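Local structure of endoglucanase (2YIK) at residues E127-S132 against N502-G507; S132-G137 against V156-F161; Y164-T169 against A224-N229. The protein probably cleaves internal beta-1,4-glucosidic bonds of cellulose, as a glycoside hydrolase family 9 cellulase of a thermophilic clostridium. One frame throughout, in Å; residues are numbered along the deposited sequence.

Interaction 1: residues E127-S132 against N502-G507; sequences EAYAAS and NAAFVG
The phenol ring of Y129 and the methyl of A503 meet obliquely, with ring carbon CE1 3.7 Å from A503 CB. Y129 leaves its helix across the line to the partner, and its ring is carried there because CG stands anti to the backbone N (chi1 165°). Only the outer part of the ring arrives. A503, by contrast, aims its CB at residues 127-132, where the single methyl touches both the ring and the backbone of A130, in the angle between them, lying 3.8 Å from A130 CA. The two alanine methyls, A130 CB and A503 CB, are 4.2 Å apart.

Side chains this small let two helices lie close, and the CA atoms of A130 and A503 are 5.0 Å from each other. The segment axes come within 8.8 Å and run in the same direction, 3° from parallel. Such a pairing near the centre of the chain is consistent with both helices belonging to the inner, mutually parallel ring of the (alpha/alpha)6 barrel of family 9, and it joins helix 124-140 to helix 499-516, from early and late in the domain.

At the far end of the ring the contact turns polar. A water in the ring plane, at its edge, lies 2.8 Å from Y129 OH and accepts the backbone N-H of A504 at 3.2 Å from A504 N, so that a buried hydroxyl and a helix amide share one bridge. Beyond these segments, H316 and W318 also meet Y129, while Y51 of helix 49-54 packs on A503.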
ATOM      1  N   GLU A 127       4.215   2.652  -3.384  1.00 21.81           N
ATOM      2  CA  GLU A 127       4.822   2.766  -2.051  1.00 22.96           C
ATOM      3  C   GLU A 127       3.754   3.353  -1.108  1.00 23.08           C
ATOM      4  O   GLU A 127       3.523   2.842  -0.007  1.00 22.92           O
ATOM      5  CB  GLU A 127       6.048   3.694  -2.092  1.00 23.67           C
ATOM      6  CG  GLU A 127       6.833   3.820  -0.778  1.00 24.74           C
ATOM      7  CD  GLU A 127       7.900   2.737  -0.596  1.00 24.20           C
ATOM      8  OE1 GLU A 127       8.317   2.130  -1.601  1.00 21.53           O
ATOM      9  OE2 GLU A 127       8.339   2.506   0.551  1.00 25.21           O
ATOM     10  N   ALA A 128       3.100   4.422  -1.554  1.00 22.15           N
ATOM     11  CA  ALA A 128       2.054   5.061  -0.763  1.00 23.43           C
ATOM     12  C   ALA A 128       0.831   4.148  -0.636  1.00 23.42           C
ATOM     13  O   ALA A 128       0.183   4.119   0.405  1.00 21.52           O
ATOM     14  CB  ALA A 128       1.653   6.400  -1.393  1.00 22.33           C
ATOM     15  N   TYR A 129       0.517   3.405  -1.696  1.00 22.73           N
ATOM     16  CA  TYR A 129      -0.628   2.502  -1.644  1.00 21.47           C
ATOM     17  C   TYR A 129      -0.429   1.430  -0.580  1.00 21.07           C
ATOM     18  O   TYR A 129      -1.348   1.121   0.173  1.00 22.61           O
ATOM     19  CB  TYR A 129      -0.864   1.818  -2.994  1.00 20.34           C
ATOM     20  CG  TYR A 129      -1.797   0.628  -2.899  1.00 21.99           C
ATOM     21  CD1 TYR A 129      -1.307  -0.650  -2.603  1.00 21.50           C
ATOM     22  CD2 TYR A 129      -3.178   0.785  -3.038  1.00 20.96           C
ATOM     23  CE1 TYR A 129      -2.165  -1.737  -2.444  1.00 22.23           C
ATOM     24  CE2 TYR A 129      -4.048  -0.296  -2.880  1.00 22.92           C
ATOM     25  CZ  TYR A 129      -3.534  -1.557  -2.580  1.00 21.06           C
ATOM     26  OH  TYR A 129      -4.389  -2.616  -2.401  1.00 20.93           O
ATOM     27  N   ALA A 130       0.773   0.861  -0.525  1.00 20.88           N
ATOM     28  CA  ALA A 130       1.059  -0.185   0.444  1.00 21.65           C
ATOM     29  C   ALA A 130       0.991   0.376   1.851  1.00 22.06           C
ATOM     30  O   ALA A 130       0.371  -0.211   2.736  1.00 22.36           O
ATOM     31  CB  ALA A 130       2.432  -0.792   0.177  1.00 20.50           C
ATOM     32  N   ALA A 131       1.621   1.529   2.043  1.00 21.28           N
ATOM     33  CA  ALA A 131       1.643   2.198   3.337  1.00 22.16           C
ATOM     34  C   ALA A 131       0.242   2.534   3.847  1.00 22.15           C
ATOM     35  O   ALA A 131      -0.071   2.320   5.013  1.00 23.36           O
ATOM     36  CB  ALA A 131       2.482   3.478   3.247  1.00 20.52           C
ATOM     37  N   SER A 132      -0.604   3.060   2.973  1.00 21.20           N
ATOM     38  CA  SER A 132      -1.946   3.427   3.391  1.00 21.94           C
ATOM     39  C   SER A 132      -2.840   2.199   3.551  1.00 22.13           C
ATOM     40  O   SER A 132      -3.660   2.140   4.461  1.00 21.31           O
ATOM     41  CB  SER A 132      -2.572   4.390   2.380  1.00 22.69           C
ATOM     42  OG  SER A 132      -2.754   3.752   1.133  1.00 24.12           O
ATOM     43  N   ASN A 502       1.226  -7.535  -0.965  1.00 23.79           N
ATOM     44  CA  ASN A 502       1.028  -7.924   0.427  1.00 24.93           C
ATOM     45  C   ASN A 502       0.193  -6.948   1.253  1.00 23.32           C
ATOM     46  O   ASN A 502      -0.288  -7.299   2.330  1.00 24.80           O
ATOM     47  CB  ASN A 502       2.388  -8.135   1.118  1.00 25.22           C
ATOM     48  CG  ASN A 502       2.831  -9.594   1.114  1.00 27.22           C
ATOM     49  OD1 ASN A 502       3.039 -10.198   2.173  1.00 28.63           O
ATOM     50  ND2 ASN A 502       2.974 -10.166  -0.069  1.00 24.73           N
ATOM     51  N   ALA A 503       0.007  -5.739   0.742  1.00 22.77           N
ATOM     52  CA  ALA A 503      -0.730  -4.699   1.456  1.00 22.01           C
ATOM     53  C   ALA A 503      -2.115  -5.051   2.014  1.00 22.57           C
ATOM     54  O   ALA A 503      -2.324  -5.003   3.231  1.00 22.18           O
ATOM     55  CB  ALA A 503      -0.815  -3.454   0.583  1.00 23.15           C
ATOM     56  N   ALA A 504      -3.064  -5.390   1.145  1.00 20.02           N
ATOM     57  CA  ALA A 504      -4.403  -5.725   1.625  1.00 20.76           C
ATOM     58  C   ALA A 504      -4.404  -7.101   2.284  1.00 19.73           C
ATOM     59  O   ALA A 504      -5.230  -7.388   3.151  1.00 20.81           O
ATOM     60  CB  ALA A 504      -5.420  -5.687   0.475  1.00 18.69           C
ATOM     61  N   PHE A 505      -3.466  -7.942   1.866  1.00 21.97           N
ATOM     62  CA  PHE A 505      -3.329  -9.296   2.400  1.00 23.02           C
ATOM     63  C   PHE A 505      -3.131  -9.268   3.920  1.00 24.11           C
ATOM     64  O   PHE A 505      -3.693 -10.096   4.638  1.00 24.54           O
ATOM     65  CB  PHE A 505      -2.160  -9.997   1.682  1.00 23.61           C
ATOM     66  CG  PHE A 505      -1.747 -11.314   2.294  1.00 25.97           C
ATOM     67  CD1 PHE A 505      -2.684 -12.305   2.591  1.00 25.89           C
ATOM     68  CD2 PHE A 505      -0.400 -11.577   2.528  1.00 24.67           C
ATOM     69  CE1 PHE A 505      -2.285 -13.532   3.129  1.00 26.65           C
ATOM     70  CE2 PHE A 505       0.015 -12.801   3.065  1.00 27.62           C
ATOM     71  CZ  PHE A 505      -0.927 -13.786   3.361  1.00 26.79           C
ATOM     72  N   VAL A 506      -2.357  -8.307   4.412  1.00 22.74           N
ATOM     73  CA  VAL A 506      -2.126  -8.207   5.847  1.00 23.09           C
ATOM     74  C   VAL A 506      -3.453  -7.987   6.564  1.00 24.17           C
ATOM     75  O   VAL A 506      -3.799  -8.717   7.493  1.00 24.73           O
ATOM     76  CB  VAL A 506      -1.167  -7.044   6.187  1.00 24.06           C
ATOM     77  CG1 VAL A 506      -1.051  -6.879   7.712  1.00 22.58           C
ATOM     78  CG2 VAL A 506       0.196  -7.312   5.569  1.00 23.54           C
ATOM     79  N   GLY A 507      -4.198  -6.984   6.108  1.00 24.37           N
ATOM     80  CA  GLY A 507      -5.479  -6.666   6.711  1.00 24.15           C
ATOM     81  C   GLY A 507      -6.506  -7.782   6.631  1.00 24.27           C
ATOM     82  O   GLY A 507      -7.296  -7.970   7.564  1.00 22.41           O
TER
HETATM   83  O   HOH W   1      -3.069  -5.016  -2.016  1.00 29.02           O

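Interaction 2: residues S132-G137 against V156-F161; sequences STVGWG and VILRYF
Helices 124-140 and 151-167 are consecutive long helices that run roughly antiparallel, consistent with an inner-outer pair of the (alpha/alpha)6 barrel of family 9 enzymes. Between residues 132-137 of the first and 156-161 of the second, the contact rests on L158. This leucine points at residues 132-137 and sets its branched end on the backbone of G135. Its CD2 lies 3.6 Å from G135 N and 3.7 Å from G135 CA, while the other methyl, CD1, is 4.1 Å from the same CA. Both methyls thus come over one side of G135, where no side chain stands in the way, with CD2 the nearer. The backbones come to 6.7 Å between the CA atoms of G135 and L158.

V134 flanks the leucine. Its CG1, anti to the backbone N (chi1 172°), reaches L158 CD2 at 4.0 Å, and the two side chains pass at a slant. By these distances CD2 is the methyl that meets both valine and glycine. Beyond these segments Y138, further along helix 124-140, and N229 of helix 216-233 also touch L158, and F161 adds further contacts between the two helices, on E127, A130 and A131.

With methyls set against a glycine backbone, the contact is apolar and depends on fit and dispersion rather than on directional bonds; the bare backbone of G135 is consistent with L158 seating closely.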
ATOM      1  N   SER A 132      -0.604   3.060   2.973  1.00 21.20           N
ATOM      2  CA  SER A 132      -1.946   3.427   3.391  1.00 21.94           C
ATOM      3  C   SER A 132      -2.840   2.199   3.551  1.00 22.13           C
ATOM      4  O   SER A 132      -3.660   2.140   4.461  1.00 21.31           O
ATOM      5  CB  SER A 132      -2.572   4.390   2.380  1.00 22.69           C
ATOM      6  OG  SER A 132      -2.754   3.752   1.133  1.00 24.12           O
ATOM      7  N   THR A 133      -2.673   1.211   2.682  1.00 21.32           N
ATOM      8  CA  THR A 133      -3.515   0.031   2.764  1.00 21.56           C
ATOM      9  C   THR A 133      -3.176  -0.833   3.983  1.00 21.72           C
ATOM     10  O   THR A 133      -4.074  -1.362   4.639  1.00 22.49           O
ATOM     11  CB  THR A 133      -3.467  -0.758   1.436  1.00 21.61           C
ATOM     12  OG1 THR A 133      -3.917   0.099   0.375  1.00 19.32           O
ATOM     13  CG2 THR A 133      -4.380  -1.983   1.492  1.00 19.23           C
ATOM     14  N   VAL A 134      -1.894  -0.964   4.305  1.00 22.80           N
ATOM     15  CA  VAL A 134      -1.519  -1.720   5.498  1.00 23.13           C
ATOM     16  C   VAL A 134      -2.010  -0.902   6.706  1.00 23.50           C
ATOM     17  O   VAL A 134      -2.499  -1.454   7.690  1.00 22.63           O
ATOM     18  CB  VAL A 134       0.010  -1.920   5.599  1.00 24.25           C
ATOM     19  CG1 VAL A 134       0.362  -2.527   6.948  1.00 23.91           C
ATOM     20  CG2 VAL A 134       0.497  -2.834   4.469  1.00 22.32           C
ATOM     21  N   GLY A 135      -1.890   0.423   6.613  1.00 23.81           N
ATOM     22  CA  GLY A 135      -2.345   1.292   7.694  1.00 24.96           C
ATOM     23  C   GLY A 135      -3.855   1.210   7.883  1.00 24.28           C
ATOM     24  O   GLY A 135      -4.355   1.265   9.007  1.00 21.82           O
ATOM     25  N   TRP A 136      -4.556   1.096   6.755  1.00 24.71           N
ATOM     26  CA  TRP A 136      -6.018   0.971   6.631  1.00 26.04           C
ATOM     27  C   TRP A 136      -6.414  -0.302   7.391  1.00 25.82           C
ATOM     28  O   TRP A 136      -7.312  -0.276   8.236  1.00 25.54           O
ATOM     29  CB  TRP A 136      -6.278   0.929   5.106  1.00 28.51           C
ATOM     30  CG  TRP A 136      -7.540   0.429   4.354  1.00 33.21           C
ATOM     31  CD1 TRP A 136      -7.536  -0.007   3.045  1.00 33.73           C
ATOM     32  CD2 TRP A 136      -8.928   0.463   4.738  1.00 33.20           C
ATOM     33  NE1 TRP A 136      -8.799  -0.240   2.598  1.00 33.81           N
ATOM     34  CE2 TRP A 136      -9.675   0.027   3.605  1.00 34.90           C
ATOM     35  CE3 TRP A 136      -9.604   0.798   5.908  1.00 32.22           C
ATOM     36  CZ2 TRP A 136     -11.060  -0.062   3.615  1.00 33.72           C
ATOM     37  CZ3 TRP A 136     -10.980   0.706   5.910  1.00 34.64           C
ATOM     38  CH2 TRP A 136     -11.697   0.271   4.772  1.00 38.57           C
ATOM     39  N   GLY A 137      -5.710  -1.400   7.130  1.00 25.28           N
ATOM     40  CA  GLY A 137      -6.011  -2.646   7.817  1.00 24.67           C
ATOM     41  C   GLY A 137      -5.725  -2.603   9.315  1.00 25.82           C
ATOM     42  O   GLY A 137      -6.500  -3.128  10.121  1.00 24.00           O
ATOM     43  N   VAL A 156       6.175  -0.866  13.402  1.00 25.69           N
ATOM     44  CA  VAL A 156       7.540  -0.669  12.925  1.00 26.93           C
ATOM     45  C   VAL A 156       7.541  -0.490  11.406  1.00 26.65           C
ATOM     46  O   VAL A 156       8.268   0.356  10.866  1.00 27.11           O
ATOM     47  CB  VAL A 156       8.455  -1.858  13.299  1.00 27.61           C
ATOM     48  CG1 VAL A 156       9.803  -1.720  12.607  1.00 25.84           C
ATOM     49  CG2 VAL A 156       8.651  -1.900  14.815  1.00 29.28           C
ATOM     50  N   ILE A 157       6.723  -1.285  10.722  1.00 24.75           N
ATOM     51  CA  ILE A 157       6.626  -1.200   9.268  1.00 24.31           C
ATOM     52  C   ILE A 157       5.979   0.125   8.859  1.00 22.63           C
ATOM     53  O   ILE A 157       6.476   0.797   7.964  1.00 22.88           O
ATOM     54  CB  ILE A 157       5.794  -2.375   8.666  1.00 25.37           C
ATOM     55  CG1 ILE A 157       6.618  -3.662   8.640  1.00 29.62           C
ATOM     56  CG2 ILE A 157       5.395  -2.050   7.238  1.00 23.38           C
ATOM     57  CD1 ILE A 157       7.252  -4.000   9.964  1.00 38.57           C
ATOM     58  N   LEU A 158       4.887   0.501   9.523  1.00 20.45           N
ATOM     59  CA  LEU A 158       4.201   1.750   9.193  1.00 21.93           C
ATOM     60  C   LEU A 158       5.049   2.990   9.473  1.00 23.21           C
ATOM     61  O   LEU A 158       4.955   3.983   8.752  1.00 21.97           O
ATOM     62  CB  LEU A 158       2.862   1.824   9.926  1.00 20.81           C
ATOM     63  CG  LEU A 158       1.848   0.791   9.413  1.00 21.42           C
ATOM     64  CD1 LEU A 158       0.697   0.653  10.378  1.00 20.94           C
ATOM     65  CD2 LEU A 158       1.351   1.205   8.026  1.00 21.36           C
ATOM     66  N   ARG A 159       5.878   2.935  10.514  1.00 24.63           N
ATOM     67  CA  ARG A 159       6.759   4.054  10.829  1.00 23.83           C
ATOM     68  C   ARG A 159       7.838   4.148   9.757  1.00 23.82           C
ATOM     69  O   ARG A 159       8.215   5.244   9.338  1.00 22.68           O
ATOM     70  CB  ARG A 159       7.430   3.870  12.195  1.00 24.86           C
ATOM     71  CG  ARG A 159       6.569   4.260  13.385  1.00 24.49           C
ATOM     72  CD  ARG A 159       7.270   3.894  14.692  1.00 26.68           C
ATOM     73  NE  ARG A 159       6.496   4.256  15.881  1.00 29.41           N
ATOM     74  CZ  ARG A 159       6.463   5.474  16.419  1.00 30.20           C
ATOM     75  NH1 ARG A 159       7.166   6.467  15.881  1.00 29.14           N
ATOM     76  NH2 ARG A 159       5.738   5.694  17.505  1.00 29.13           N
ATOM     77  N   TYR A 160       8.331   2.998   9.304  1.00 23.59           N
ATOM     78  CA  TYR A 160       9.364   2.998   8.283  1.00 23.48           C
ATOM     79  C   TYR A 160       8.843   3.575   6.966  1.00 24.06           C
ATOM     80  O   TYR A 160       9.580   4.272   6.265  1.00 24.87           O
ATOM     81  CB  TYR A 160       9.912   1.584   8.062  1.00 25.63           C
ATOM     82  CG  TYR A 160      11.375   1.566   7.647  1.00 26.61           C
ATOM     83  CD1 TYR A 160      12.381   1.894   8.561  1.00 27.86           C
ATOM     84  CD2 TYR A 160      11.750   1.233   6.344  1.00 26.61           C
ATOM     85  CE1 TYR A 160      13.723   1.893   8.190  1.00 27.58           C
ATOM     86  CE2 TYR A 160      13.089   1.225   5.962  1.00 29.70           C
ATOM     87  CZ  TYR A 160      14.072   1.559   6.889  1.00 30.89           C
ATOM     88  OH  TYR A 160      15.399   1.572   6.518  1.00 31.48           O
ATOM     89  N   PHE A 161       7.584   3.288   6.627  1.00 22.83           N
ATOM     90  CA  PHE A 161       6.975   3.820   5.396  1.00 22.59           C
ATOM     91  C   PHE A 161       6.817   5.334   5.504  1.00 22.69           C
ATOM     92  O   PHE A 161       7.326   6.093   4.687  1.00 21.73           O
ATOM     93  CB  PHE A 161       5.559   3.265   5.163  1.00 20.81           C
ATOM     94  CG  PHE A 161       5.496   2.038   4.296  1.00 21.39           C
ATOM     95  CD1 PHE A 161       5.829   2.092   2.942  1.00 21.70           C
ATOM     96  CD2 PHE A 161       5.038   0.839   4.824  1.00 22.18           C
ATOM     97  CE1 PHE A 161       5.697   0.959   2.132  1.00 22.58           C
ATOM     98  CE2 PHE A 161       4.903  -0.290   4.030  1.00 23.22           C
ATOM     99  CZ  PHE A 161       5.233  -0.234   2.678  1.00 20.25           C
TER

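Interaction 3: residues Y164-T169 against A224-N229; sequences YFMRCT and ASLAIN
The carbonyl oxygen of F165, a residue whose ring packs on S225 across the contact, is gripped twice from its own segment. The hydroxyl of T169 donates to it, with T169 OG1 2.8 Å from F165 O, and the amide of C168 adds a weak bond from C168 N at 3.1 Å. The threonine oxygen sits above the carbonyl plane, 42° out of it, rather than on a lone pair. This clasp lies where helix 151-167 gives way to strand 169-171, whose small antiparallel sheet accompanies the (alpha/alpha)6 barrel of family 9. Just before it, two side chains turn to meet helix 216-233.

One of them is F165. It points at the second helix and presents the edge of its ring to S225, whose OG lies near the ring plane, 3.4 Å from F165 CE2. The hydroxyl is brought there by standing anti to its own backbone N (chi1 -179°). S225 CB lies 3.9 Å from F165 CE2. A polar atom at an aromatic edge is probably mildly favourable, since the edge carries partial positive charge, but the hydrogen bond of S225 OG is to the amide ND2 of N162, one helical turn before M166. A131 of helix 124-140 touches both F165 and S225, so the pair lies where three helices meet.

M166 and L226 make the other half of the contact. The methionine bends at chi3 (-86°), curling over one leucine methyl: M166 CG is 3.8 Å from L226 CD2, and M166 CE is 4.1 Å from the same carbon. Y247 of helix 238-257 packs on M166 as well, while A248 and L251 of that helix adjoin L226. The other leucine methyl, CD1, lies loosely beside F165 CB, at 4.4 Å.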
ATOM      1  N   TYR A 164       9.794   7.742   5.879  1.00 23.55           N
ATOM      2  CA  TYR A 164      10.423   7.889   4.574  1.00 23.03           C
ATOM      3  C   TYR A 164       9.694   9.004   3.819  1.00 24.13           C
ATOM      4  O   TYR A 164      10.330   9.893   3.256  1.00 25.78           O
ATOM      5  CB  TYR A 164      10.344   6.559   3.810  1.00 22.64           C
ATOM      6  CG  TYR A 164      10.628   6.625   2.321  1.00 20.60           C
ATOM      7  CD1 TYR A 164      11.848   7.091   1.831  1.00 20.31           C
ATOM      8  CD2 TYR A 164       9.684   6.163   1.402  1.00 22.76           C
ATOM      9  CE1 TYR A 164      12.123   7.088   0.458  1.00 23.11           C
ATOM     10  CE2 TYR A 164       9.940   6.156   0.037  1.00 23.77           C
ATOM     11  CZ  TYR A 164      11.161   6.618  -0.434  1.00 24.31           C
ATOM     12  OH  TYR A 164      11.413   6.606  -1.792  1.00 26.13           O
ATOM     13  N   PHE A 165       8.363   8.963   3.826  1.00 23.93           N
ATOM     14  CA  PHE A 165       7.571   9.986   3.150  1.00 24.17           C
ATOM     15  C   PHE A 165       7.906  11.368   3.729  1.00 24.54           C
ATOM     16  O   PHE A 165       8.152  12.323   2.993  1.00 25.86           O
ATOM     17  CB  PHE A 165       6.065   9.721   3.317  1.00 22.69           C
ATOM     18  CG  PHE A 165       5.591   8.404   2.745  1.00 22.49           C
ATOM     19  CD1 PHE A 165       6.157   7.876   1.587  1.00 21.72           C
ATOM     20  CD2 PHE A 165       4.546   7.710   3.353  1.00 22.52           C
ATOM     21  CE1 PHE A 165       5.689   6.676   1.041  1.00 22.66           C
ATOM     22  CE2 PHE A 165       4.070   6.511   2.819  1.00 22.51           C
ATOM     23  CZ  PHE A 165       4.641   5.992   1.660  1.00 21.42           C
ATOM     24  N   MET A 166       7.924  11.469   5.053  1.00 25.30           N
ATOM     25  CA  MET A 166       8.220  12.743   5.696  1.00 25.28           C
ATOM     26  C   MET A 166       9.602  13.299   5.369  1.00 25.50           C
ATOM     27  O   MET A 166       9.730  14.492   5.087  1.00 25.67           O
ATOM     28  CB  MET A 166       7.997  12.636   7.211  1.00 25.69           C
ATOM     29  CG  MET A 166       6.503  12.536   7.554  1.00 27.75           C
ATOM     30  SD  MET A 166       6.028  12.545   9.296  1.00 29.19           S
ATOM     31  CE  MET A 166       6.181  10.799   9.714  1.00 28.22           C
ATOM     32  N   ARG A 167      10.628  12.452   5.395  1.00 26.60           N
ATOM     33  CA  ARG A 167      11.988  12.888   5.064  1.00 26.50           C
ATOM     34  C   ARG A 167      12.037  13.362   3.607  1.00 26.63           C
ATOM     35  O   ARG A 167      12.822  14.239   3.253  1.00 26.70           O
ATOM     36  CB  ARG A 167      12.995  11.738   5.229  1.00 28.15           C
ATOM     37  CG  ARG A 167      13.461  11.460   6.649  1.00 33.51           C
ATOM     38  CD  ARG A 167      14.669  10.522   6.641  1.00 33.20           C
ATOM     39  NE  ARG A 167      14.348   9.267   5.984  1.00 31.82           N
ATOM     40  CZ  ARG A 167      13.779   8.228   6.585  1.00 29.67           C
ATOM     41  NH1 ARG A 167      13.474   8.286   7.872  1.00 28.05           N
ATOM     42  NH2 ARG A 167      13.493   7.140   5.885  1.00 27.75           N
ATOM     43  N   CYS A 168      11.194  12.770   2.765  1.00 26.10           N
ATOM     44  CA  CYS A 168      11.156  13.118   1.345  1.00 25.46           C
ATOM     45  C   CYS A 168      10.291  14.332   1.029  1.00 24.81           C
ATOM     46  O   CYS A 168      10.221  14.779  -0.118  1.00 23.46           O
ATOM     47  CB  CYS A 168      10.686  11.912   0.526  1.00 24.40           C
ATOM     48  SG  CYS A 168      11.932  10.591   0.379  1.00 25.55           S
ATOM     49  N   THR A 169       9.620  14.858   2.047  1.00 24.19           N
ATOM     50  CA  THR A 169       8.785  16.031   1.857  1.00 24.10           C
ATOM     51  C   THR A 169       9.587  17.235   2.335  1.00 24.94           C
ATOM     52  O   THR A 169       9.778  17.426   3.538  1.00 24.36           O
ATOM     53  CB  THR A 169       7.471  15.944   2.664  1.00 24.02           C
ATOM     54  OG1 THR A 169       6.791  14.721   2.346  1.00 24.43           O
ATOM     55  CG2 THR A 169       6.560  17.126   2.324  1.00 21.24           C
ATOM     56  N   ALA A 224      -2.661  10.606   2.183  1.00 21.83           N
ATOM     57  CA  ALA A 224      -3.613   9.664   2.762  1.00 21.60           C
ATOM     58  C   ALA A 224      -2.909   8.787   3.789  1.00 21.80           C
ATOM     59  O   ALA A 224      -3.381   8.648   4.911  1.00 21.52           O
ATOM     60  CB  ALA A 224      -4.246   8.800   1.671  1.00 21.90           C
ATOM     61  N   SER A 225      -1.774   8.214   3.396  1.00 21.30           N
ATOM     62  CA  SER A 225      -0.986   7.352   4.274  1.00 23.22           C
ATOM     63  C   SER A 225      -0.626   8.048   5.587  1.00 23.92           C
ATOM     64  O   SER A 225      -0.730   7.460   6.666  1.00 24.38           O
ATOM     65  CB  SER A 225       0.305   6.916   3.574  1.00 21.60           C
ATOM     66  OG  SER A 225       1.054   6.055   4.410  1.00 21.95           O
ATOM     67  N   LEU A 226      -0.186   9.298   5.484  1.00 22.48           N
ATOM     68  CA  LEU A 226       0.186  10.072   6.660  1.00 23.06           C
ATOM     69  C   LEU A 226      -1.020  10.380   7.541  1.00 22.36           C
ATOM     70  O   LEU A 226      -0.898  10.412   8.764  1.00 22.58           O
ATOM     71  CB  LEU A 226       0.895  11.360   6.233  1.00 24.33           C
ATOM     72  CG  LEU A 226       2.303  11.085   5.706  1.00 25.06           C
ATOM     73  CD1 LEU A 226       2.825  12.263   4.903  1.00 25.34           C
ATOM     74  CD2 LEU A 226       3.210  10.777   6.888  1.00 23.99           C
ATOM     75  N   ALA A 227      -2.180  10.606   6.928  1.00 21.95           N
ATOM     76  CA  ALA A 227      -3.395  10.872   7.690  1.00 22.38           C
ATOM     77  C   ALA A 227      -3.771   9.589   8.435  1.00 22.88           C
ATOM     78  O   ALA A 227      -4.215   9.631   9.578  1.00 23.68           O
ATOM     79  CB  ALA A 227      -4.525  11.300   6.766  1.00 21.28           C
ATOM     80  N   ILE A 228      -3.586   8.449   7.779  1.00 22.87           N
ATOM     81  CA  ILE A 228      -3.868   7.155   8.391  1.00 22.98           C
ATOM     82  C   ILE A 228      -2.878   6.923   9.540  1.00 23.54           C
ATOM     83  O   ILE A 228      -3.243   6.359  10.574  1.00 23.05           O
ATOM     84  CB  ILE A 228      -3.742   6.015   7.348  1.00 23.14           C
ATOM     85  CG1 ILE A 228      -4.884   6.138   6.330  1.00 22.87           C
ATOM     86  CG2 ILE A 228      -3.760   4.641   8.036  1.00 21.31           C
ATOM     87  CD1 ILE A 228      -4.733   5.266   5.122  1.00 24.86           C
ATOM     88  N   ASN A 229      -1.635   7.371   9.356  1.00 23.60           N
ATOM     89  CA  ASN A 229      -0.599   7.214  10.373  1.00 25.64           C
ATOM     90  C   ASN A 229      -1.039   7.976  11.623  1.00 27.02           C
ATOM     91  O   ASN A 229      -0.862   7.506  12.750  1.00 26.92           O
ATOM     92  CB  ASN A 229       0.742   7.760   9.869  1.00 25.02           C
ATOM     93  CG  ASN A 229       1.935   7.037  10.476  1.00 26.48           C
ATOM     94  OD1 ASN A 229       2.973   7.647  10.757  1.00 27.65           O
ATOM     95  ND2 ASN A 229       1.801   5.733  10.666  1.00 21.43           N
TER

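Helix 124-140 ties the set together: interactions 1 and 2 share S132 on it, their centres about 7 Å apart, and helix 151-167 carries interaction 2 on to interaction 3, about 10 Å between centres. A131, on the side of 127-132 away from 502-507, touches both F161 of interaction 2 and F165 of interaction 3. Its CB lies 3.5 Å from F161 CG and 3.4 Å from F165 CE2, so that face packs against residues of interactions 2 and 3. I228 bridges further, with CD1 3.4 Å from S132 O. All three contacts lie away from the annotated sites, including the predicted catalytic H451, although the Y129 side chain is about 9 Å from a bound calcium ion.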